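Local coordinates for protein sesquisabinene B synthase 2 (Santalum album, PDB 6A2A) that probably catalyses the metal-dependent cyclisation of farnesyl diphosphate to sesquisabinene B as a plant terpene synthase of the Tpsb subfamily, at residues 216-220 and 221-225; 281-284 and 285-289; 450-453 and 454-458; 527-530 and 531-535. One frame throughout, in Å; residues are numbered along the deposited sequence.

Contact 1: 216-220 and 221-225; sequences HWRTI and RYEAR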
loop_
_atom_site.group_PDB
_atom_site.type_symbol
_atom_site.label_atom_id
_atom_site.label_comp_id
_atom_site.label_asym_id
_atom_site.label_seq_id
_atom_site.Cartn_x
_atom_site.Cartn_y
_atom_site.Cartn_z
ATOM N N HIS A 216 -26.319 -21.207 -14.153
ATOM C CA HIS A 216 -26.282 -21.288 -12.696
ATOM C C HIS A 216 -24.833 -21.497 -12.226
ATOM O O HIS A 216 -24.536 -21.162 -11.082
ATOM C CB HIS A 216 -27.165 -22.448 -12.224
ATOM C CG HIS A 216 -27.396 -22.484 -10.748
ATOM N ND1 HIS A 216 -27.888 -21.406 -10.060
ATOM C CD2 HIS A 216 -27.308 -23.505 -9.858
ATOM C CE1 HIS A 216 -28.064 -21.750 -8.774
ATOM N NE2 HIS A 216 -27.773 -23.027 -8.635
ATOM N N TRP A 217 -23.992 -22.113 -13.050
ATOM C CA TRP A 217 -22.588 -22.461 -12.673
ATOM C C TRP A 217 -21.582 -21.387 -13.151
ATOM O O TRP A 217 -20.386 -21.516 -12.897
ATOM C CB TRP A 217 -22.258 -23.838 -13.242
ATOM C CG TRP A 217 -22.953 -24.972 -12.550
ATOM C CD1 TRP A 217 -23.921 -24.891 -11.590
ATOM C CD2 TRP A 217 -22.730 -26.358 -12.789
ATOM N NE1 TRP A 217 -24.335 -26.143 -11.229
ATOM C CE2 TRP A 217 -23.574 -27.064 -11.901
ATOM C CE3 TRP A 217 -21.869 -27.080 -13.603
ATOM C CZ2 TRP A 217 -23.586 -28.437 -11.875
ATOM C CZ3 TRP A 217 -21.856 -28.441 -13.539
ATOM C CH2 TRP A 217 -22.753 -29.121 -12.731
ATOM N N ARG A 218 -22.017 -20.330 -13.807
ATOM C CA ARG A 218 -21.114 -19.318 -14.341
ATOM C C ARG A 218 -20.994 -18.149 -13.376
ATOM O O ARG A 218 -21.910 -17.856 -12.583
ATOM C CB ARG A 218 -21.592 -18.873 -15.743
ATOM C CG ARG A 218 -21.401 -19.940 -16.805
ATOM C CD ARG A 218 -21.924 -19.526 -18.214
ATOM N NE ARG A 218 -21.513 -20.456 -19.226
ATOM C CZ ARG A 218 -20.316 -20.443 -19.831
ATOM N NH1 ARG A 218 -19.373 -19.598 -19.437
ATOM N NH2 ARG A 218 -20.067 -21.317 -20.778
ATOM N N THR A 219 -19.935 -17.394 -13.524
ATOM C CA THR A 219 -19.738 -16.208 -12.761
ATOM C C THR A 219 -20.640 -15.104 -13.268
ATOM O O THR A 219 -21.056 -15.086 -14.454
ATOM C CB THR A 219 -18.312 -15.658 -12.755
ATOM O OG1 THR A 219 -17.996 -15.017 -13.995
ATOM C CG2 THR A 219 -17.252 -16.705 -12.434
ATOM N N ILE A 220 -20.954 -14.223 -12.381
ATOM C CA ILE A 220 -21.801 -13.032 -12.793
ATOM C C ILE A 220 -21.012 -12.126 -13.744
ATOM O O ILE A 220 -21.512 -11.799 -14.808
ATOM C CB ILE A 220 -22.315 -12.226 -11.603
ATOM C CG1 ILE A 220 -23.188 -13.115 -10.727
ATOM C CG2 ILE A 220 -23.124 -11.026 -12.060
ATOM C CD1 ILE A 220 -23.429 -12.547 -9.325
ATOM N N ARG A 221 -19.785 -11.786 -13.403
ATOM C CA ARG A 221 -19.114 -10.668 -14.057
ATOM C C ARG A 221 -18.637 -11.073 -15.445
ATOM O O ARG A 221 -18.789 -10.286 -16.404
ATOM C CB ARG A 221 -17.934 -10.138 -13.240
ATOM C CG ARG A 221 -17.290 -8.900 -13.858
ATOM C CD ARG A 221 -18.285 -7.750 -13.948
ATOM N NE ARG A 221 -17.580 -6.565 -14.419
ATOM C CZ ARG A 221 -18.149 -5.390 -14.712
ATOM N NH1 ARG A 221 -19.464 -5.206 -14.529
ATOM N NH2 ARG A 221 -17.385 -4.436 -15.218
ATOM N N TYR A 222 -18.064 -12.264 -15.574
ATOM C CA TYR A 222 -17.586 -12.717 -16.872
ATOM C C TYR A 222 -18.774 -13.070 -17.772
ATOM O O TYR A 222 -18.668 -12.871 -18.983
ATOM C CB TYR A 222 -16.610 -13.882 -16.755
ATOM C CG TYR A 222 -15.324 -13.500 -16.079
ATOM C CD1 TYR A 222 -15.194 -13.568 -14.692
ATOM C CD2 TYR A 222 -14.226 -13.064 -16.796
ATOM C CE1 TYR A 222 -14.037 -13.150 -14.052
ATOM C CE2 TYR A 222 -13.061 -12.665 -16.163
ATOM C CZ TYR A 222 -12.962 -12.710 -14.785
ATOM O OH TYR A 222 -11.824 -12.336 -14.119
ATOM N N GLU A 223 -19.879 -13.560 -17.187
ATOM C CA GLU A 223 -21.096 -13.805 -17.982
ATOM C C GLU A 223 -21.643 -12.474 -18.514
ATOM O O GLU A 223 -22.172 -12.448 -19.657
ATOM C CB GLU A 223 -22.169 -14.532 -17.156
ATOM C CG GLU A 223 -23.409 -14.906 -17.970
ATOM C CD GLU A 223 -23.189 -15.836 -19.149
ATOM O OE1 GLU A 223 -22.069 -16.411 -19.361
ATOM O OE2 GLU A 223 -24.176 -15.909 -19.997
ATOM N N ALA A 224 -21.558 -11.433 -17.734
ATOM C CA ALA A 224 -22.108 -10.130 -18.144
ATOM C C ALA A 224 -21.416 -9.662 -19.433
ATOM O O ALA A 224 -22.088 -9.171 -20.373
ATOM C CB ALA A 224 -21.986 -9.113 -17.063
ATOM N N ARG A 225 -20.108 -9.791 -19.477
ATOM C CA ARG A 225 -19.404 -9.311 -20.663
ATOM C C ARG A 225 -19.741 -10.145 -21.903
ATOM O O ARG A 225 -19.827 -9.578 -23.016
ATOM C CB ARG A 225 -17.888 -9.359 -20.481
ATOM C CG ARG A 225 -17.127 -8.736 -21.643
ATOM C CD ARG A 225 -17.406 -7.261 -21.787
ATOM N NE ARG A 225 -16.844 -6.763 -23.070
ATOM C CZ ARG A 225 -17.457 -6.804 -24.256
ATOM N NH1 ARG A 225 -18.626 -7.407 -24.381
ATOM N NH2 ARG A 225 -16.915 -6.192 -25.313
HETATM O O HOH W 1 -19.639 -16.862 -18.346
#
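Thr219 caps the N-terminus of helix 220-232, and this local contact runs from the linker after helix 201-212 through that N-cap into the first helical turn. The cap bond joins Tyr222 N to Thr219 OG1 at 3.2 Å, with an N-H...O angle of 145°. It is made possible by the setting of the hydroxyl, which sits between the backbone N and the carbonyl carbon (chi1 75°) and so turns toward the amide three residues on. The same oxygen lies at the edge of the Tyr222 ring, in its plane, 3.2 Å from CD1. The Thr219 carbonyl takes a weak bond from Glu223 N, and Ala224 N donates to Ile220 O at 2.9 Å, starting the regular helical pattern. Beyond the cap, the Tyr222 hydroxyl bonds to Met287 O, which fastens this turn to helix 281-292.

A second link, between Arg218 and Glu223, spans the cap. The two side chains cross with guanidinium and carboxylate planes 41° apart, and OE1 stands well out of the guanidinium plane, so the attraction is one of charge without a direct N-H bond. Each group has firmer partners: Arg218 binds the carbonyls of His209 and Leu213, while Glu223 accepts from His209 through OE1 and forms a salt bridge to Arg90 through OE2. The extended Arg218 chain brings its CD within 3.3 Å of Glu223 OE1, and one water closes the gap, accepting from Arg218 NH1 at 3.0 Å and donating to Glu223 OE1 at 2.7 Å.

Contact 2: 281-284 and 285-289; sequences GLIQ and SYMYA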
loop_
_atom_site.group_PDB
_atom_site.type_symbol
_atom_site.label_atom_id
_atom_site.label_comp_id
_atom_site.label_asym_id
_atom_site.label_seq_id
_atom_site.Cartn_x
_atom_site.Cartn_y
_atom_site.Cartn_z
ATOM N N GLY A 281 0.669 -15.239 -10.643
ATOM C CA GLY A 281 -0.029 -15.442 -9.403
ATOM C C GLY A 281 -0.973 -14.324 -8.995
ATOM O O GLY A 281 -2.070 -14.548 -8.623
ATOM N N LEU A 282 -0.495 -13.112 -9.085
ATOM C CA LEU A 282 -1.285 -11.977 -8.683
ATOM C C LEU A 282 -2.457 -11.741 -9.616
ATOM O O LEU A 282 -3.560 -11.599 -9.199
ATOM C CB LEU A 282 -0.422 -10.742 -8.615
ATOM C CG LEU A 282 -0.992 -9.444 -8.069
ATOM C CD1 LEU A 282 -1.747 -8.742 -9.140
ATOM C CD2 LEU A 282 -1.833 -9.552 -6.833
ATOM N N ILE A 283 -2.172 -11.695 -10.897
ATOM C CA ILE A 283 -3.216 -11.431 -11.856
ATOM C C ILE A 283 -4.288 -12.516 -11.865
ATOM O O ILE A 283 -5.431 -12.233 -11.889
ATOM C CB ILE A 283 -2.684 -11.077 -13.255
ATOM C CG1 ILE A 283 -3.814 -10.700 -14.159
ATOM C CG2 ILE A 283 -2.042 -12.218 -13.955
ATOM C CD1 ILE A 283 -4.390 -9.366 -13.830
ATOM N N GLN A 284 -3.884 -13.756 -11.796
ATOM C CA GLN A 284 -4.825 -14.827 -11.773
ATOM C C GLN A 284 -5.680 -14.803 -10.502
ATOM O O GLN A 284 -6.848 -15.033 -10.566
ATOM C CB GLN A 284 -4.134 -16.156 -12.017
ATOM C CG GLN A 284 -3.609 -16.137 -13.438
ATOM C CD GLN A 284 -3.173 -17.433 -14.060
ATOM O OE1 GLN A 284 -3.329 -17.593 -15.236
ATOM N NE2 GLN A 284 -2.572 -18.310 -13.302
ATOM N N SER A 285 -5.081 -14.456 -9.377
ATOM C CA SER A 285 -5.849 -14.379 -8.151
ATOM C C SER A 285 -6.909 -13.290 -8.278
ATOM O O SER A 285 -8.016 -13.460 -7.910
ATOM C CB SER A 285 -4.979 -14.071 -6.942
ATOM O OG SER A 285 -5.759 -13.849 -5.820
ATOM N N TYR A 286 -6.505 -12.163 -8.805
ATOM C CA TYR A 286 -7.415 -11.056 -8.973
ATOM C C TYR A 286 -8.537 -11.424 -9.944
ATOM O O TYR A 286 -9.668 -11.181 -9.673
ATOM C CB TYR A 286 -6.709 -9.748 -9.359
ATOM C CG TYR A 286 -7.666 -8.578 -9.437
ATOM C CD1 TYR A 286 -8.243 -8.053 -8.320
ATOM C CD2 TYR A 286 -8.034 -8.057 -10.639
ATOM C CE1 TYR A 286 -9.148 -7.017 -8.397
ATOM C CE2 TYR A 286 -8.926 -7.037 -10.725
ATOM C CZ TYR A 286 -9.494 -6.513 -9.605
ATOM O OH TYR A 286 -10.382 -5.495 -9.745
ATOM N N MET A 287 -8.200 -12.065 -11.046
ATOM C CA MET A 287 -9.249 -12.442 -12.004
ATOM C C MET A 287 -10.264 -13.388 -11.351
ATOM O O MET A 287 -11.465 -13.273 -11.671
ATOM C CB MET A 287 -8.650 -13.044 -13.271
ATOM C CG MET A 287 -7.911 -12.025 -14.089
ATOM S SD MET A 287 -7.216 -12.733 -15.600
ATOM C CE MET A 287 -8.655 -13.501 -16.329
ATOM N N TYR A 288 -9.825 -14.303 -10.504
ATOM C CA TYR A 288 -10.713 -15.190 -9.812
ATOM C C TYR A 288 -11.518 -14.389 -8.799
ATOM O O TYR A 288 -12.713 -14.614 -8.650
ATOM C CB TYR A 288 -9.922 -16.297 -9.101
ATOM C CG TYR A 288 -10.772 -17.458 -8.638
ATOM C CD1 TYR A 288 -11.679 -17.329 -7.592
ATOM C CD2 TYR A 288 -10.612 -18.714 -9.183
ATOM C CE1 TYR A 288 -12.441 -18.408 -7.156
ATOM C CE2 TYR A 288 -11.333 -19.808 -8.731
ATOM C CZ TYR A 288 -12.291 -19.644 -7.746
ATOM O OH TYR A 288 -12.979 -20.756 -7.322
ATOM N N ALA A 289 -10.900 -13.410 -8.118
ATOM C CA ALA A 289 -11.613 -12.658 -7.107
ATOM C C ALA A 289 -12.811 -11.945 -7.764
ATOM O O ALA A 289 -13.892 -11.870 -7.162
ATOM C CB ALA A 289 -10.711 -11.661 -6.417
#
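Ile283 and Met287, one turn apart on helix 281-292, make the apolar side-chain contact here: Ile283 CG1 approaches Met287 SD at 4.2 Å. Met287 CG also rests 3.3 Å from Ile283 O. CG is anti to the carbonyl carbon (chi1 -69°), which lays the start of the thioether chain back along the preceding turn before it bends at the sulfur.

Backbone bonds carry the rest. Ser285 N, Tyr286 N, Met287 N and Tyr288 N donate in turn to the carbonyls of Gly281, Leu282, Ile283 and Gln284. The shortest is Met287 N to Ile283 O at 2.9 Å, and its N-H...O angle is 162°. Ser285 CB packs 3.4 Å from Gly281 O, on the side of the helix that meets Ala310 of helix 299-321.

The hydroxyls of Ser285, Tyr286 and Tyr288 find partners elsewhere in the fold. Ser285 OG bonds to Ala306 O, Tyr286 OH to Glu259 OE1 on helix 239-270, and Tyr288 OH to Val528 O; Ser532 OG is implausibly close to Tyr288 OH, so that link is doubtful in detail. Leu282 meanwhile packs on Ile260 and Trp267, and Ile283 on Leu557.

The arrangement is an ordinary i to i+4 ladder in the alpha-helical class I terpene synthase fold; its Tyr288 side chain comes within about 7 Å of that of Asn460, a magnesium ligand in another structure of this protein, though no metal is bound here.

Contact 3: 450-453 and 454-458; sequences RASC and ILCRI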
loop_
_atom_site.group_PDB
_atom_site.type_symbol
_atom_site.label_atom_id
_atom_site.label_comp_id
_atom_site.label_asym_id
_atom_site.label_seq_id
_atom_site.Cartn_x
_atom_site.Cartn_y
_atom_site.Cartn_z
ATOM N N ARG A 450 -18.967 -26.289 3.797
ATOM C CA ARG A 450 -18.297 -27.557 3.444
ATOM C C ARG A 450 -18.581 -27.888 1.971
ATOM O O ARG A 450 -17.687 -28.266 1.300
ATOM C CB ARG A 450 -18.800 -28.677 4.350
ATOM C CG ARG A 450 -17.972 -29.946 4.304
ATOM C CD ARG A 450 -18.625 -31.091 5.049
ATOM N NE ARG A 450 -17.766 -32.244 5.147
ATOM C CZ ARG A 450 -18.127 -33.513 5.028
ATOM N NH1 ARG A 450 -17.186 -34.433 5.011
ATOM N NH2 ARG A 450 -19.395 -33.878 4.942
ATOM N N ALA A 451 -19.820 -27.749 1.560
ATOM C CA ALA A 451 -20.229 -28.032 0.170
ATOM C C ALA A 451 -19.412 -27.156 -0.790
ATOM O O ALA A 451 -18.873 -27.669 -1.742
ATOM C CB ALA A 451 -21.709 -27.796 0.033
ATOM N N SER A 452 -19.333 -25.884 -0.509
ATOM C CA SER A 452 -18.569 -24.933 -1.348
ATOM C C SER A 452 -17.098 -25.349 -1.428
ATOM O O SER A 452 -16.592 -25.445 -2.510
ATOM C CB SER A 452 -18.716 -23.540 -0.841
ATOM O OG SER A 452 -17.968 -22.636 -1.595
ATOM N N CYS A 453 -16.456 -25.614 -0.311
ATOM C CA CYS A 453 -15.023 -25.990 -0.367
ATOM C C CYS A 453 -14.851 -27.328 -1.091
ATOM O O CYS A 453 -13.943 -27.431 -1.846
ATOM C CB CYS A 453 -14.417 -26.040 1.028
ATOM S SG CYS A 453 -14.572 -24.452 1.874
ATOM N N ILE A 454 -15.681 -28.308 -0.831
ATOM C CA ILE A 454 -15.510 -29.592 -1.554
ATOM C C ILE A 454 -15.717 -29.337 -3.052
ATOM O O ILE A 454 -14.939 -29.836 -3.823
ATOM C CB ILE A 454 -16.454 -30.678 -1.011
ATOM C CG1 ILE A 454 -16.082 -31.043 0.421
ATOM C CG2 ILE A 454 -16.406 -31.894 -1.904
ATOM C CD1 ILE A 454 -16.967 -32.083 1.037
ATOM N N LEU A 455 -16.744 -28.586 -3.399
ATOM C CA LEU A 455 -16.975 -28.283 -4.830
ATOM C C LEU A 455 -15.736 -27.661 -5.480
ATOM O O LEU A 455 -15.293 -28.112 -6.565
ATOM C CB LEU A 455 -18.203 -27.374 -4.956
ATOM C CG LEU A 455 -19.529 -28.130 -4.941
ATOM C CD1 LEU A 455 -20.677 -27.184 -4.668
ATOM C CD2 LEU A 455 -19.721 -28.877 -6.260
ATOM N N CYS A 456 -15.136 -26.654 -4.840
ATOM C CA CYS A 456 -13.990 -25.977 -5.445
ATOM C C CYS A 456 -12.851 -26.977 -5.702
ATOM O O CYS A 456 -12.186 -26.962 -6.769
ATOM C CB CYS A 456 -13.538 -24.814 -4.562
ATOM S SG CYS A 456 -14.706 -23.436 -4.532
ATOM N N ARG A 457 -12.629 -27.879 -4.724
ATOM C CA ARG A 457 -11.617 -28.909 -4.839
ATOM C C ARG A 457 -11.946 -29.903 -5.955
ATOM O O ARG A 457 -11.108 -30.117 -6.842
ATOM C CB ARG A 457 -11.415 -29.643 -3.510
ATOM C CG ARG A 457 -10.584 -30.904 -3.615
ATOM C CD ARG A 457 -9.248 -30.886 -4.269
ATOM N NE ARG A 457 -8.289 -29.979 -3.634
ATOM C CZ ARG A 457 -7.134 -29.604 -4.130
ATOM N NH1 ARG A 457 -6.813 -29.862 -5.393
ATOM N NH2 ARG A 457 -6.322 -28.868 -3.371
ATOM N N ILE A 458 -13.130 -30.454 -5.994
ATOM C CA ILE A 458 -13.427 -31.455 -7.000
ATOM C C ILE A 458 -13.450 -30.830 -8.398
ATOM O O ILE A 458 -12.956 -31.451 -9.390
ATOM C CB ILE A 458 -14.739 -32.173 -6.681
ATOM C CG1 ILE A 458 -14.535 -33.102 -5.483
ATOM C CG2 ILE A 458 -15.222 -32.897 -7.916
ATOM C CD1 ILE A 458 -15.821 -33.776 -5.036
#
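Arg450 CG is anti to the backbone N (chi1 -167°) and Ile454 CG1 anti to the carbonyl carbon (chi1 -66°), reaching back toward the earlier turn; from one turn apart the two side chains then run side by side in the same direction. Arg450 stays extended as far as NE, and Ile454 CD1 comes within 4.0 Å of Arg450 CG. The methyl also lies over one face of the guanidinium, 4.1 Å above its plane and offset toward the rim. The charged end pairs beyond the helix with Asp411, through NH1.

Leu455 leans on the preceding turn in a similar way, its CG 3.3 Å from Ala451 O. Cys456 SG lies 3.4 Å from Ser452 O. Straight backbone bonds support these side chains: Ile454 N to Arg450 O at 2.9 Å with an N-H...O angle of 169°, and Leu455 N to Ala451 O at 2.8 Å. Cys456 N and Arg457 N continue the series to Ser452 O and Cys453 O.

Different neighbours line the helix. Trp503 packs on Ala451, Ile454 and Leu455, and Phe419 on Cys453 and Cys456, while Ser452 OG bonds to Thr525 O. Arg457 leads away from the preceding turn, held by Asp461 in a salt bridge and by Ala413 O through NE.

This is regular i to i+4 packing on helix 447-462 of the metal-binding domain. On the same helix the side chain of Arg457 comes about 4 Å from that of Glu394 and about 5 Å from that of Asn460, residues that bind magnesium in another structure of the protein; this chain carries none.

Contact 4: 527-530 and 531-535; sequences NVVR and GSHFF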
loop_
_atom_site.group_PDB
_atom_site.type_symbol
_atom_site.label_atom_id
_atom_site.label_comp_id
_atom_site.label_asym_id
_atom_site.label_seq_id
_atom_site.Cartn_x
_atom_site.Cartn_y
_atom_site.Cartn_z
ATOM N N ASN A 527 -20.377 -18.078 -5.213
ATOM C CA ASN A 527 -19.673 -17.501 -6.348
ATOM C C ASN A 527 -18.261 -18.086 -6.409
ATOM O O ASN A 527 -17.732 -18.148 -7.497
ATOM C CB ASN A 527 -19.730 -15.985 -6.302
ATOM C CG ASN A 527 -21.078 -15.475 -6.755
ATOM O OD1 ASN A 527 -21.622 -16.027 -7.699
ATOM N ND2 ASN A 527 -21.605 -14.467 -6.096
ATOM N N VAL A 528 -17.640 -18.496 -5.269
ATOM C CA VAL A 528 -16.316 -19.190 -5.423
ATOM C C VAL A 528 -16.463 -20.455 -6.255
ATOM O O VAL A 528 -15.538 -20.855 -6.949
ATOM C CB VAL A 528 -15.561 -19.474 -4.099
ATOM C CG1 VAL A 528 -15.183 -18.203 -3.410
ATOM C CG2 VAL A 528 -16.327 -20.363 -3.151
ATOM N N VAL A 529 -17.587 -21.153 -6.145
ATOM C CA VAL A 529 -17.799 -22.342 -6.904
ATOM C C VAL A 529 -17.862 -22.002 -8.404
ATOM O O VAL A 529 -17.246 -22.672 -9.244
ATOM C CB VAL A 529 -19.047 -23.109 -6.446
ATOM C CG1 VAL A 529 -19.217 -24.365 -7.264
ATOM C CG2 VAL A 529 -18.991 -23.439 -4.933
ATOM N N ARG A 530 -18.645 -20.985 -8.689
ATOM C CA ARG A 530 -18.792 -20.520 -10.100
ATOM C C ARG A 530 -17.421 -20.131 -10.659
ATOM O O ARG A 530 -17.097 -20.493 -11.811
ATOM C CB ARG A 530 -19.778 -19.358 -10.122
ATOM C CG ARG A 530 -21.214 -19.776 -9.878
ATOM C CD ARG A 530 -22.081 -18.596 -9.475
ATOM N NE ARG A 530 -23.468 -19.046 -9.485
ATOM C CZ ARG A 530 -24.488 -18.360 -8.968
ATOM N NH1 ARG A 530 -24.286 -17.214 -8.311
ATOM N NH2 ARG A 530 -25.728 -18.842 -9.101
ATOM N N GLY A 531 -16.629 -19.420 -9.853
ATOM C CA GLY A 531 -15.244 -19.115 -10.252
ATOM C C GLY A 531 -14.476 -20.373 -10.611
ATOM O O GLY A 531 -13.737 -20.372 -11.594
ATOM N N SER A 532 -14.594 -21.446 -9.813
ATOM C CA SER A 532 -13.876 -22.670 -10.086
ATOM C C SER A 532 -14.333 -23.308 -11.403
ATOM O O SER A 532 -13.514 -23.762 -12.199
ATOM C CB SER A 532 -13.991 -23.649 -8.918
ATOM O OG SER A 532 -13.377 -23.052 -7.788
ATOM N N HIS A 533 -15.617 -23.340 -11.609
ATOM C CA HIS A 533 -16.123 -23.922 -12.857
ATOM C C HIS A 533 -15.572 -23.135 -14.043
ATOM O O HIS A 533 -15.154 -23.769 -15.046
ATOM C CB HIS A 533 -17.666 -23.856 -13.002
ATOM C CG HIS A 533 -18.439 -24.844 -12.193
ATOM N ND1 HIS A 533 -18.365 -26.180 -12.403
ATOM C CD2 HIS A 533 -19.281 -24.655 -11.160
ATOM C CE1 HIS A 533 -19.189 -26.780 -11.585
ATOM N NE2 HIS A 533 -19.727 -25.882 -10.793
ATOM N N PHE A 534 -15.571 -21.812 -13.914
ATOM C CA PHE A 534 -15.233 -20.971 -15.050
ATOM C C PHE A 534 -13.743 -21.070 -15.360
ATOM O O PHE A 534 -13.350 -21.131 -16.564
ATOM C CB PHE A 534 -15.623 -19.531 -14.776
ATOM C CG PHE A 534 -15.412 -18.643 -15.966
ATOM C CD1 PHE A 534 -16.123 -18.867 -17.130
ATOM C CD2 PHE A 534 -14.586 -17.554 -15.854
ATOM C CE1 PHE A 534 -15.989 -17.995 -18.201
ATOM C CE2 PHE A 534 -14.443 -16.688 -16.930
ATOM C CZ PHE A 534 -15.151 -16.921 -18.084
ATOM N N PHE A 535 -12.915 -21.101 -14.322
ATOM C CA PHE A 535 -11.465 -21.026 -14.510
ATOM C C PHE A 535 -10.809 -22.407 -14.659
ATOM O O PHE A 535 -9.599 -22.488 -14.993
ATOM C CB PHE A 535 -10.808 -20.176 -13.397
ATOM C CG PHE A 535 -10.988 -18.706 -13.615
ATOM C CD1 PHE A 535 -10.380 -18.076 -14.703
ATOM C CD2 PHE A 535 -11.866 -17.980 -12.836
ATOM C CE1 PHE A 535 -10.630 -16.737 -14.966
ATOM C CE2 PHE A 535 -12.101 -16.640 -13.083
ATOM C CZ PHE A 535 -11.459 -16.015 -14.128
#
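Val529 and His533, one turn apart on helix 521-535, lie side by side and point the same way. Val529 CG1 is 3.9 Å from His533 NE2, and the imidazole CD2 is 3.4 Å from Val529 O, which also accepts His533 N at 2.9 Å. With chi1 at -179° the CG1 branch of Val529 swings away from its own nitrogen and runs along the imidazole.

The next shell is polar. Gly531 N, Ser532 N and Phe534 N donate to Asn527 O, Val528 O and Arg530 O. Arg530 NH1 reaches back to Asn527 OD1 at 3.0 Å; the bond is nearly straight at 171°, and the oxygen is in the guanidinium plane. Arg530 NE bonds to His216 O, a further hold on the group. Ser532 OG lies 3.2 Å from Val528 O, near Tyr288.

Outermost, the His533 ring stacks on Trp217, and its NE2 is hydrogen-bonded to Trp504 NE1. Helix 521-535 is thereby packed between helices 447-462 and 489-510, which meet Val529 and His533, and helix 281-292, which meets Val528 and Phe535.

In the fold
From the N terminus the four contacts follow in series, and none nests in or crosses another. Each joins adjacent segments through links three to five residues apart, so no long loop is closed: contact 1 at the start of helix 220-232, contacts 2, 3 and 4 within helices 281-292, 447-462 and 521-535. Contact 4 is the hub, with its centre about 3 Å from that of the chain. It meets contact 1 where Tyr222 CG packs 3.4 Å from Phe534 CE2, contact 2 at the Tyr288 hydroxyl, and contact 3 where Cys456 SG lies 3.5 Å from Ser532 OG. Together they tie the linker after helix 201-212 to the helices near the magnesium-binding residues.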